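Local coordinates for protein arylesterase (Sulfolobus solfataricus, PDB 5L2P) that hydrolyses aromatic esters such as phenyl acetate and aryl dialkyl phosphates such as paraoxon, with a broad substrate range, at residues A17-F22 against R31-E36; R65-I70 against A96-L101; D128-I133 against S166-D171; R197-Y202 against I206-D211. One frame throughout, in Å; residues are numbered along the deposited sequence.

Contacts 2 and 3 are buried in the alpha/beta hydrolase body, whereas contact 1 is partly buried and contact 4 lies at the surface. Contacts 2 and 3 both rest on an aromatic ring with a CB over its face, but contact 2 joins a strand to a helix and has polar groups at its margins, while contact 3 joins two helices by apolar packing. Contact 1 is held by aliphatic carbons alone, between a loop and the helix that follows it. Contact 4, between two parts of one loop, is the one with hydrogen bonds across its segments. Contacts 1 and 3 lie on opposite sides of the chain's centre, as do contacts 2 and 4.

Contact 1. Residues A17-F22 against R31-E36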
# COMPACT_ATOMS: atom_id res chain seq x y z
N ALA A 17 -17.71 -21.41 -15.03
CA ALA A 17 -18.98 -22.04 -14.66
C ALA A 17 -20.19 -21.16 -14.93
O ALA A 17 -21.24 -21.66 -15.29
CB ALA A 17 -18.96 -22.47 -13.20
N ASN A 18 -20.04 -19.85 -14.76
CA ASN A 18 -21.11 -18.90 -15.04
C ASN A 18 -22.39 -19.19 -14.24
O ASN A 18 -23.45 -19.45 -14.79
CB ASN A 18 -21.42 -18.83 -16.55
CG ASN A 18 -22.22 -17.58 -16.91
OD1 ASN A 18 -22.15 -16.55 -16.20
ND2 ASN A 18 -22.97 -17.64 -18.00
N ILE A 19 -22.27 -19.13 -12.92
CA ILE A 19 -23.36 -19.44 -12.00
C ILE A 19 -24.31 -18.24 -11.93
O ILE A 19 -25.53 -18.42 -12.04
CB ILE A 19 -22.82 -19.72 -10.58
CG1 ILE A 19 -21.91 -20.97 -10.55
CG2 ILE A 19 -23.97 -19.82 -9.58
CD1 ILE A 19 -21.03 -21.03 -9.31
N ILE A 20 -23.76 -17.03 -11.74
CA ILE A 20 -24.56 -15.83 -11.56
C ILE A 20 -24.83 -15.16 -12.90
O ILE A 20 -23.98 -14.44 -13.42
CB ILE A 20 -23.91 -14.81 -10.59
CG1 ILE A 20 -23.66 -15.47 -9.22
CG2 ILE A 20 -24.82 -13.61 -10.41
CD1 ILE A 20 -22.96 -14.61 -8.20
N ASP A 21 -26.01 -15.41 -13.48
CA ASP A 21 -26.49 -14.56 -14.55
C ASP A 21 -27.99 -14.63 -14.61
O ASP A 21 -28.58 -15.71 -14.59
CB ASP A 21 -25.87 -14.91 -15.91
CG ASP A 21 -26.14 -16.34 -16.33
OD1 ASP A 21 -26.20 -17.21 -15.42
OD2 ASP A 21 -26.25 -16.57 -17.56
N PHE A 22 -28.59 -13.45 -14.68
CA PHE A 22 -30.03 -13.30 -14.64
C PHE A 22 -30.66 -13.47 -16.04
O PHE A 22 -31.88 -13.46 -16.16
CB PHE A 22 -30.37 -11.96 -13.99
CG PHE A 22 -29.80 -11.81 -12.60
CD1 PHE A 22 -30.49 -12.28 -11.49
CD2 PHE A 22 -28.56 -11.18 -12.39
CE1 PHE A 22 -29.98 -12.13 -10.20
CE2 PHE A 22 -28.03 -11.04 -11.11
CZ PHE A 22 -28.74 -11.50 -10.01
N ARG A 31 -29.62 -18.24 -5.88
CA ARG A 31 -29.46 -18.40 -4.43
C ARG A 31 -29.07 -19.84 -4.11
O ARG A 31 -28.08 -20.10 -3.43
CB ARG A 31 -30.75 -17.98 -3.70
CG ARG A 31 -30.76 -18.27 -2.20
CD ARG A 31 -32.08 -17.83 -1.56
NE ARG A 31 -32.12 -16.42 -1.19
CZ ARG A 31 -33.22 -15.76 -0.83
NH1 ARG A 31 -34.39 -16.38 -0.84
NH2 ARG A 31 -33.17 -14.48 -0.49
N GLN A 32 -29.85 -20.78 -4.62
CA GLN A 32 -29.62 -22.20 -4.39
C GLN A 32 -28.30 -22.67 -4.99
O GLN A 32 -27.59 -23.44 -4.35
CB GLN A 32 -30.80 -22.99 -4.99
CG GLN A 32 -30.69 -24.51 -4.89
CD GLN A 32 -31.96 -25.20 -5.34
OE1 GLN A 32 -33.04 -24.62 -5.30
NE2 GLN A 32 -31.84 -26.45 -5.77
N LYS A 33 -27.97 -22.23 -6.20
CA LYS A 33 -26.74 -22.69 -6.84
C LYS A 33 -25.48 -22.21 -6.09
O LYS A 33 -24.50 -22.96 -5.99
CB LYS A 33 -26.67 -22.23 -8.28
CG LYS A 33 -25.88 -23.15 -9.21
CD LYS A 33 -26.08 -22.77 -10.68
CE LYS A 33 -27.44 -23.20 -11.28
NZ LYS A 33 -27.41 -24.60 -11.79
N VAL A 34 -25.50 -20.98 -5.55
CA VAL A 34 -24.42 -20.48 -4.76
C VAL A 34 -24.37 -21.19 -3.40
O VAL A 34 -23.29 -21.50 -2.89
CB VAL A 34 -24.51 -18.95 -4.56
CG1 VAL A 34 -23.45 -18.45 -3.54
CG2 VAL A 34 -24.38 -18.25 -5.92
N ASN A 35 -25.53 -21.43 -2.79
CA ASN A 35 -25.58 -22.14 -1.52
C ASN A 35 -24.94 -23.52 -1.60
O ASN A 35 -24.24 -23.92 -0.67
CB ASN A 35 -27.01 -22.24 -1.00
CG ASN A 35 -27.53 -20.93 -0.43
OD1 ASN A 35 -26.78 -19.96 -0.26
ND2 ASN A 35 -28.80 -20.88 -0.12
N GLU A 36 -25.17 -24.24 -2.71
CA GLU A 36 -24.60 -25.57 -2.95
C GLU A 36 -23.08 -25.46 -3.07
O GLU A 36 -22.35 -26.34 -2.58
CB GLU A 36 -25.14 -26.18 -4.23
CG GLU A 36 -26.66 -26.37 -4.30
CD GLU A 36 -27.18 -27.65 -3.69
OE1 GLU A 36 -26.35 -28.51 -3.33
OE2 GLU A 36 -28.43 -27.77 -3.56
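The helical turn that sets Lys33 and Val34 against Ile19 is closed by a backbone bond from Asn35 N to Arg31 O, 2.9 Å; across the two segments themselves no hydrogen bond is made, and the contact is one of carbon on carbon. Its centre is the CG2 methyl of Ile19. A chi1 of -63° puts Ile19 CG1 beside the backbone N and sends CG2, anti to that N, out to Lys33 and Val34. Ile19 CG2 meets the flank of Lys33, 3.8 Å from Lys33 CD and equally far from Lys33 CB, while the two side chains run obliquely to each other; the ammonium end takes no part. The same Ile19 CG2 reaches Val34 CG2 at 4.0 Å, so one methyl bridges two successive helix residues. Ile20 adds a looser touch, its CG1 lying 4.4 Å from Val34 CG2.

Tyr14 and Leu37 also pack on Ile19, which ties helix 5-17 to helix 27-39. Elsewhere on this helix, Arg31 makes a salt bridge with Glu119 and Asn35 OD1 accepts from Gly89 N. Asn18 leaves helix 5-17 with positive phi, turning the chain toward the next helix. The Val34 side chain is about 10 Å from those of the inferred active-site residues Ser156 and His281, a position consistent with the N-terminal helical cap of the GDXG esterase family.

Contact 2. Residues R65-I70 against A96-L101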
# COMPACT_ATOMS: atom_id res chain seq x y z
N ARG A 65 -29.29 -24.15 14.90
CA ARG A 65 -28.67 -25.45 15.08
C ARG A 65 -27.66 -25.32 16.23
O ARG A 65 -26.81 -24.44 16.22
CB ARG A 65 -27.97 -25.91 13.81
CG ARG A 65 -27.53 -27.38 13.87
CD ARG A 65 -26.78 -27.87 12.61
NE ARG A 65 -27.50 -27.72 11.36
CZ ARG A 65 -28.35 -28.60 10.88
NH1 ARG A 65 -28.58 -29.72 11.53
NH2 ARG A 65 -28.95 -28.36 9.73
N ILE A 66 -27.77 -26.19 17.22
CA ILE A 66 -26.85 -26.24 18.34
C ILE A 66 -25.81 -27.34 18.11
O ILE A 66 -26.18 -28.52 17.93
CB ILE A 66 -27.54 -26.62 19.67
CG1 ILE A 66 -28.91 -25.95 19.85
CG2 ILE A 66 -26.61 -26.31 20.84
CD1 ILE A 66 -28.92 -24.45 19.54
N TYR A 67 -24.52 -26.94 18.15
CA TYR A 67 -23.41 -27.89 18.00
C TYR A 67 -22.77 -28.17 19.33
O TYR A 67 -22.39 -27.25 20.01
CB TYR A 67 -22.36 -27.36 17.05
CG TYR A 67 -22.84 -27.06 15.66
CD1 TYR A 67 -23.55 -25.91 15.36
CD2 TYR A 67 -22.56 -27.91 14.63
CE1 TYR A 67 -23.98 -25.64 14.06
CE2 TYR A 67 -23.01 -27.66 13.35
CZ TYR A 67 -23.70 -26.52 13.07
OH TYR A 67 -24.09 -26.21 11.80
N SER A 68 -22.63 -29.44 19.69
CA SER A 68 -21.86 -29.83 20.86
C SER A 68 -20.56 -30.43 20.40
O SER A 68 -20.57 -31.26 19.52
CB SER A 68 -22.60 -30.87 21.66
OG SER A 68 -23.88 -30.42 22.01
N PRO A 69 -19.42 -30.00 21.00
CA PRO A 69 -18.12 -30.45 20.53
C PRO A 69 -17.83 -31.91 20.86
O PRO A 69 -18.50 -32.49 21.69
CB PRO A 69 -17.14 -29.53 21.28
CG PRO A 69 -17.84 -29.20 22.53
CD PRO A 69 -19.29 -29.09 22.15
N ILE A 70 -16.85 -32.48 20.19
CA ILE A 70 -16.37 -33.83 20.49
C ILE A 70 -15.93 -33.91 21.94
O ILE A 70 -16.24 -34.86 22.63
CB ILE A 70 -15.15 -34.21 19.59
CG1 ILE A 70 -15.58 -34.38 18.13
CG2 ILE A 70 -14.51 -35.51 20.04
CD1 ILE A 70 -16.47 -35.59 17.86
N ALA A 96 -19.89 -26.65 8.10
CA ALA A 96 -18.51 -27.15 8.25
C ALA A 96 -17.64 -26.21 9.11
O ALA A 96 -16.79 -26.70 9.87
CB ALA A 96 -17.85 -27.37 6.88
N ILE A 97 -17.88 -24.91 8.98
CA ILE A 97 -17.20 -23.93 9.83
C ILE A 97 -17.61 -24.08 11.29
O ILE A 97 -16.74 -24.05 12.19
CB ILE A 97 -17.41 -22.49 9.39
CG1 ILE A 97 -16.95 -22.30 7.93
CG2 ILE A 97 -16.61 -21.55 10.28
CD1 ILE A 97 -15.53 -22.79 7.60
N SER A 98 -18.92 -24.24 11.53
CA SER A 98 -19.43 -24.35 12.88
C SER A 98 -18.87 -25.55 13.60
O SER A 98 -18.60 -25.48 14.78
CB SER A 98 -20.95 -24.44 12.87
OG SER A 98 -21.55 -23.39 12.13
N ARG A 99 -18.72 -26.66 12.87
CA ARG A 99 -18.18 -27.90 13.42
C ARG A 99 -16.72 -27.76 13.83
O ARG A 99 -16.34 -28.15 14.92
CB ARG A 99 -18.28 -29.06 12.41
CG ARG A 99 -19.67 -29.53 12.18
CD ARG A 99 -19.85 -30.19 10.80
NE ARG A 99 -21.11 -30.89 10.74
CZ ARG A 99 -21.33 -32.06 11.32
NH1 ARG A 99 -20.38 -32.69 11.96
NH2 ARG A 99 -22.52 -32.65 11.23
N ILE A 100 -15.89 -27.23 12.93
CA ILE A 100 -14.48 -26.98 13.24
C ILE A 100 -14.36 -25.98 14.39
O ILE A 100 -13.49 -26.13 15.26
CB ILE A 100 -13.71 -26.46 12.03
CG1 ILE A 100 -13.68 -27.51 10.92
CG2 ILE A 100 -12.28 -26.11 12.40
CD1 ILE A 100 -13.33 -26.93 9.56
N LEU A 101 -15.22 -24.96 14.41
CA LEU A 101 -15.14 -23.92 15.42
C LEU A 101 -15.45 -24.45 16.80
O LEU A 101 -14.74 -24.16 17.79
CB LEU A 101 -16.06 -22.74 15.06
CG LEU A 101 -16.00 -21.52 16.01
CD1 LEU A 101 -14.65 -20.82 16.03
CD2 LEU A 101 -17.10 -20.58 15.58
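Tyr67 lays one face of its ring over Ser98: the CB of Ser98 is 3.6 Å from the ring centroid and 20° off the ring normal, the geometry of a CH-pi contact. Tyr67 CG is anti to the carbonyl carbon (chi1 -59°), which sends the ring toward helix 95-105. The methylene sits 3.4 Å above the plane and is displaced toward the rim, which brings Ser98 CB within 3.5 Å of Tyr67 CZ. Arg99 completes the first shell with its aliphatic part, Arg99 CG approaching Tyr67 CE2 obliquely at 4.0 Å. The Arg99 chain crosses the tyrosine at about a right angle, and its guanidinium plane is turned 80° from the ring, which excludes a parallel stack.

In the second shell, polar bonds fix these groups. Asp95 takes the Tyr67 hydroxyl at OD1 and forms a salt bridge from OD2 to Arg99 NE, so one carboxylate ties both sides together; Arg99 NH1 goes on to Asp45 O. Ser98 OG is bonded to His80 ND1 and to Glu94 O. Were Tyr67 a leucine, Asp95 OD1 is likely to lose its hydroxyl partner and the Ser98 methylene the ring face it packs against. Strand 61-68, paired with strands 49-56 and 108-112, thus carries the ring onto helix 95-105, which connects strands 77-81 and 108-112 in the beta-alpha-beta crossover of the alpha/beta hydrolase sheet.

Contact 3. Residues D128-I133 against S166-D171; sequences DCFNAI and SLLARD
Two of the helices that flank the alpha/beta hydrolase sheet, 124-138 and 157-171, meet through Phe130 on the first and Leu168 with Ala169 on the second. Helix 157-171 directly follows Ser156, the inferred nucleophile, which stands on the sharp turn known as the nucleophile elbow; the present contact lies well along that helix, away from the active site. The other helix comes earlier in the chain, with the short helix 140-143 between it and strand 150-155, which leads into the elbow. All three touching residues are buried, and no hydrogen bond passes between the segments.

Phe130 carries its side of the contact. Its CG is anti to the backbone N (chi1 175°), which carries the ring across to the other helix, where Leu168 covers one face. The CB of Leu168 lies 4.1 Å from the ring centroid and 20° off the normal, a CH-pi approach shifted toward the rim. Leu168 reaches back with a branch as well: the two side chains run obliquely to one another, and the CD1 methyl comes to rest near the root of the phenylalanine. Tyr127 and Val126 also pack on Leu168, and Asn172 on Phe130. Cys129 and Ile133 touch Phe81 of strand 77-81, and also Leu161 and Thr165 of helix 157-171, so this side of helix 124-138 packs on both sheet and helix.

The far rim of the ring meets backbone, Phe130 CE1 lying 4.0 Å from Ala169 N, while at the near end Leu168 CD1 is 3.9 Å from Phe130 CB.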
# COMPACT_ATOMS: atom_id res chain seq x y z
N ASP A 128 -32.91 -10.26 14.20
CA ASP A 128 -33.02 -11.71 14.32
C ASP A 128 -31.81 -12.28 15.03
O ASP A 128 -31.96 -13.17 15.89
CB ASP A 128 -33.15 -12.42 12.94
CG ASP A 128 -34.56 -12.35 12.37
OD1 ASP A 128 -35.47 -11.78 13.00
OD2 ASP A 128 -34.75 -12.84 11.24
N CYS A 129 -30.62 -11.79 14.67
CA CYS A 129 -29.40 -12.28 15.27
C CYS A 129 -29.32 -11.84 16.72
O CYS A 129 -28.88 -12.62 17.57
CB CYS A 129 -28.19 -11.81 14.50
SG CYS A 129 -27.95 -12.56 12.86
N PHE A 130 -29.77 -10.63 17.02
CA PHE A 130 -29.67 -10.11 18.39
C PHE A 130 -30.63 -10.84 19.29
O PHE A 130 -30.25 -11.22 20.41
CB PHE A 130 -29.90 -8.59 18.43
CG PHE A 130 -29.94 -8.01 19.81
CD1 PHE A 130 -28.77 -7.90 20.55
CD2 PHE A 130 -31.14 -7.55 20.37
CE1 PHE A 130 -28.79 -7.32 21.82
CE2 PHE A 130 -31.17 -6.99 21.64
CZ PHE A 130 -30.00 -6.88 22.38
N ASN A 131 -31.86 -11.06 18.84
CA ASN A 131 -32.86 -11.88 19.59
C ASN A 131 -32.39 -13.30 19.85
O ASN A 131 -32.71 -13.86 20.90
CB ASN A 131 -34.24 -11.90 18.91
CG ASN A 131 -34.93 -10.54 18.95
OD1 ASN A 131 -34.67 -9.71 19.84
ND2 ASN A 131 -35.79 -10.28 17.98
N ALA A 132 -31.65 -13.88 18.92
CA ALA A 132 -31.04 -15.21 19.15
C ALA A 132 -29.98 -15.18 20.29
O ALA A 132 -29.88 -16.12 21.06
CB ALA A 132 -30.46 -15.74 17.86
N ILE A 133 -29.23 -14.09 20.41
CA ILE A 133 -28.27 -13.93 21.53
C ILE A 133 -29.00 -13.78 22.86
O ILE A 133 -28.62 -14.41 23.85
CB ILE A 133 -27.36 -12.69 21.35
CG1 ILE A 133 -26.48 -12.82 20.11
CG2 ILE A 133 -26.47 -12.42 22.58
CD1 ILE A 133 -25.80 -11.52 19.78
N SER A 166 -23.02 -6.01 18.29
CA SER A 166 -22.22 -5.50 19.40
C SER A 166 -22.70 -4.11 19.82
O SER A 166 -22.67 -3.77 20.99
CB SER A 166 -20.76 -5.41 19.00
OG SER A 166 -20.19 -6.69 18.86
N LEU A 167 -23.14 -3.31 18.85
CA LEU A 167 -23.70 -2.00 19.13
C LEU A 167 -25.04 -2.07 19.85
O LEU A 167 -25.29 -1.27 20.77
CB LEU A 167 -23.88 -1.21 17.84
CG LEU A 167 -22.61 -0.87 17.04
CD1 LEU A 167 -22.97 -0.18 15.73
CD2 LEU A 167 -21.75 0.01 17.91
N LEU A 168 -25.90 -3.01 19.42
CA LEU A 168 -27.16 -3.27 20.11
C LEU A 168 -26.90 -3.83 21.50
O LEU A 168 -27.64 -3.53 22.44
CB LEU A 168 -28.00 -4.27 19.34
CG LEU A 168 -28.70 -3.76 18.09
CD1 LEU A 168 -29.49 -4.87 17.45
CD2 LEU A 168 -29.64 -2.63 18.43
N ALA A 169 -25.87 -4.66 21.62
CA ALA A 169 -25.56 -5.28 22.90
C ALA A 169 -25.17 -4.21 23.90
O ALA A 169 -25.57 -4.26 25.06
CB ALA A 169 -24.42 -6.29 22.76
N ARG A 170 -24.42 -3.23 23.43
CA ARG A 170 -23.99 -2.11 24.26
C ARG A 170 -25.16 -1.21 24.63
O ARG A 170 -25.28 -0.81 25.78
CB ARG A 170 -22.90 -1.31 23.55
CG ARG A 170 -22.32 -0.22 24.40
CD ARG A 170 -21.31 0.60 23.61
NE ARG A 170 -21.95 1.32 22.52
CZ ARG A 170 -21.30 1.98 21.57
NH1 ARG A 170 -19.98 1.99 21.53
NH2 ARG A 170 -21.98 2.62 20.64
N ASP A 171 -26.01 -0.87 23.67
CA ASP A 171 -27.24 -0.10 23.94
C ASP A 171 -28.10 -0.71 25.03
O ASP A 171 -28.62 -0.02 25.90
CB ASP A 171 -28.12 0.00 22.68
CG ASP A 171 -27.52 0.90 21.59
OD1 ASP A 171 -26.51 1.62 21.85
OD2 ASP A 171 -28.07 0.89 20.46

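Contact 4. Residues R197-Y202 against I206-D211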
# COMPACT_ATOMS: atom_id res chain seq x y z
N ARG A 197 -9.24 -2.06 -6.42
CA ARG A 197 -8.37 -3.00 -7.10
C ARG A 197 -8.94 -4.38 -7.18
O ARG A 197 -8.71 -5.09 -8.17
CB ARG A 197 -7.01 -3.07 -6.40
CG ARG A 197 -6.13 -1.85 -6.51
CD ARG A 197 -4.81 -2.00 -5.75
NE ARG A 197 -3.91 -0.93 -6.19
CZ ARG A 197 -2.80 -0.55 -5.59
NH1 ARG A 197 -2.40 -1.12 -4.48
NH2 ARG A 197 -2.09 0.40 -6.13
N TYR A 198 -9.65 -4.81 -6.15
CA TYR A 198 -10.11 -6.22 -6.11
C TYR A 198 -11.63 -6.33 -6.11
O TYR A 198 -12.17 -7.32 -5.62
CB TYR A 198 -9.56 -6.91 -4.89
CG TYR A 198 -8.11 -6.61 -4.62
CD1 TYR A 198 -7.14 -6.83 -5.59
CD2 TYR A 198 -7.71 -6.13 -3.40
CE1 TYR A 198 -5.81 -6.54 -5.36
CE2 TYR A 198 -6.39 -5.84 -3.15
CZ TYR A 198 -5.44 -6.03 -4.14
OH TYR A 198 -4.10 -5.79 -3.91
N ARG A 199 -12.31 -5.34 -6.68
CA ARG A 199 -13.76 -5.38 -6.78
C ARG A 199 -14.21 -6.13 -8.03
O ARG A 199 -15.33 -5.95 -8.48
CB ARG A 199 -14.33 -3.95 -6.76
CG ARG A 199 -13.89 -3.14 -7.95
CD ARG A 199 -14.49 -1.75 -7.97
NE ARG A 199 -14.62 -1.30 -9.35
CZ ARG A 199 -15.66 -0.68 -9.84
NH1 ARG A 199 -16.70 -0.38 -9.06
NH2 ARG A 199 -15.65 -0.34 -11.12
N LYS A 200 -13.32 -6.87 -8.68
CA LYS A 200 -13.69 -7.55 -9.91
C LYS A 200 -12.64 -8.56 -10.33
O LYS A 200 -11.54 -8.17 -10.66
CB LYS A 200 -13.93 -6.53 -11.02
CG LYS A 200 -15.24 -6.72 -11.75
CD LYS A 200 -16.48 -6.66 -10.85
CE LYS A 200 -17.19 -5.31 -10.97
NZ LYS A 200 -17.70 -5.06 -12.36
N GLY A 201 -12.99 -9.84 -10.32
CA GLY A 201 -12.07 -10.91 -10.69
C GLY A 201 -11.45 -11.65 -9.50
O GLY A 201 -10.39 -12.22 -9.59
N TYR A 202 -12.13 -11.59 -8.37
CA TYR A 202 -11.69 -12.21 -7.15
C TYR A 202 -12.91 -12.64 -6.35
O TYR A 202 -13.01 -12.37 -5.15
CB TYR A 202 -10.86 -11.23 -6.33
CG TYR A 202 -9.63 -10.68 -7.04
CD1 TYR A 202 -8.42 -11.33 -7.02
CD2 TYR A 202 -9.70 -9.51 -7.72
CE1 TYR A 202 -7.32 -10.81 -7.65
CE2 TYR A 202 -8.61 -8.95 -8.34
CZ TYR A 202 -7.41 -9.61 -8.30
OH TYR A 202 -6.29 -9.08 -8.93
N ILE A 206 -18.14 -6.66 -6.86
CA ILE A 206 -18.87 -5.50 -6.35
C ILE A 206 -18.93 -4.37 -7.38
O ILE A 206 -17.93 -3.99 -7.93
CB ILE A 206 -18.18 -4.97 -5.09
CG1 ILE A 206 -18.09 -6.07 -4.04
CG2 ILE A 206 -18.91 -3.75 -4.51
CD1 ILE A 206 -17.30 -5.67 -2.80
N ASN A 207 -20.12 -3.84 -7.65
CA ASN A 207 -20.29 -2.65 -8.49
C ASN A 207 -20.36 -1.41 -7.62
O ASN A 207 -20.82 -1.48 -6.47
CB ASN A 207 -21.55 -2.74 -9.36
CG ASN A 207 -21.38 -3.70 -10.54
OD1 ASN A 207 -20.36 -3.66 -11.24
ND2 ASN A 207 -22.37 -4.58 -10.76
N LEU A 208 -19.92 -0.28 -8.18
CA LEU A 208 -19.91 1.01 -7.46
C LEU A 208 -20.83 2.00 -8.16
O LEU A 208 -20.96 1.95 -9.37
CB LEU A 208 -18.49 1.57 -7.37
CG LEU A 208 -17.43 0.72 -6.63
CD1 LEU A 208 -16.07 1.43 -6.62
CD2 LEU A 208 -17.82 0.30 -5.22
N PRO A 209 -21.44 2.93 -7.43
CA PRO A 209 -21.26 3.21 -6.00
C PRO A 209 -22.01 2.27 -5.05
O PRO A 209 -21.50 1.99 -3.95
CB PRO A 209 -21.79 4.65 -5.85
CG PRO A 209 -22.81 4.76 -6.91
CD PRO A 209 -22.33 3.91 -8.07
N VAL A 210 -23.19 1.80 -5.43
CA VAL A 210 -23.97 0.93 -4.54
C VAL A 210 -24.15 -0.44 -5.22
O VAL A 210 -24.81 -0.53 -6.25
CB VAL A 210 -25.35 1.53 -4.21
CG1 VAL A 210 -26.03 0.74 -3.12
CG2 VAL A 210 -25.23 2.98 -3.76
N ASP A 211 -23.61 -1.51 -4.65
CA ASP A 211 -23.71 -2.81 -5.29
C ASP A 211 -25.08 -3.47 -5.05
O ASP A 211 -25.91 -3.00 -4.26
CB ASP A 211 -22.58 -3.76 -4.92
CG ASP A 211 -22.75 -4.38 -3.54
OD1 ASP A 211 -23.07 -3.63 -2.59
OD2 ASP A 211 -22.58 -5.61 -3.43
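Arg199 and Leu208 slant past one another, while Lys200 and Asn207 do the same beside them, so two side-chain pairs span the loop. With chi1 at 64° and the chain extended from CG to NE, Arg199 runs out past the leucine, its CD 3.8 Å from Leu208 CD1. At its root it meets Ile206, Arg199 CB lying 4.3 Å from Ile206 CB. The closer approach of its NH1 to Leu208 is doubtful in this model and supports no conclusion. Farther out, Arg199 NH2 forms a salt bridge with Glu266 of a neighbouring subunit.

Lys200 takes a different course. Bent at three torsions, it brings its ammonium to the amide of Asn207, where Lys200 NZ donates to Asn207 OD1 over 3.2 Å. The C=O...donor angle is 150°, and the donor is tilted 26° from the carbonyl plane. On the way, Lys200 CE passes 3.4 Å from Ile206 O. The backbones are tied by one weak bond from Ile206 N to Arg199 O, 3.3 Å long.

If Arg199 were cut back to an alanine, Glu266 of the neighbouring subunit would probably lack its charged mate and Leu208 CD1 the aliphatic chain that packs on it.

The loop lies between strands 178-182 and 242-248 in sequence, bounded by helix 193-197 and helix 212-217, with Asp211 at the N-cap position of the latter. Ile206 packs on Met195 of helix 193-197 and on Pro252, its side chain about 6 Å from that of Asp251, an inferred active-site residue, and Leu208 rests on Asn196 of the same helix.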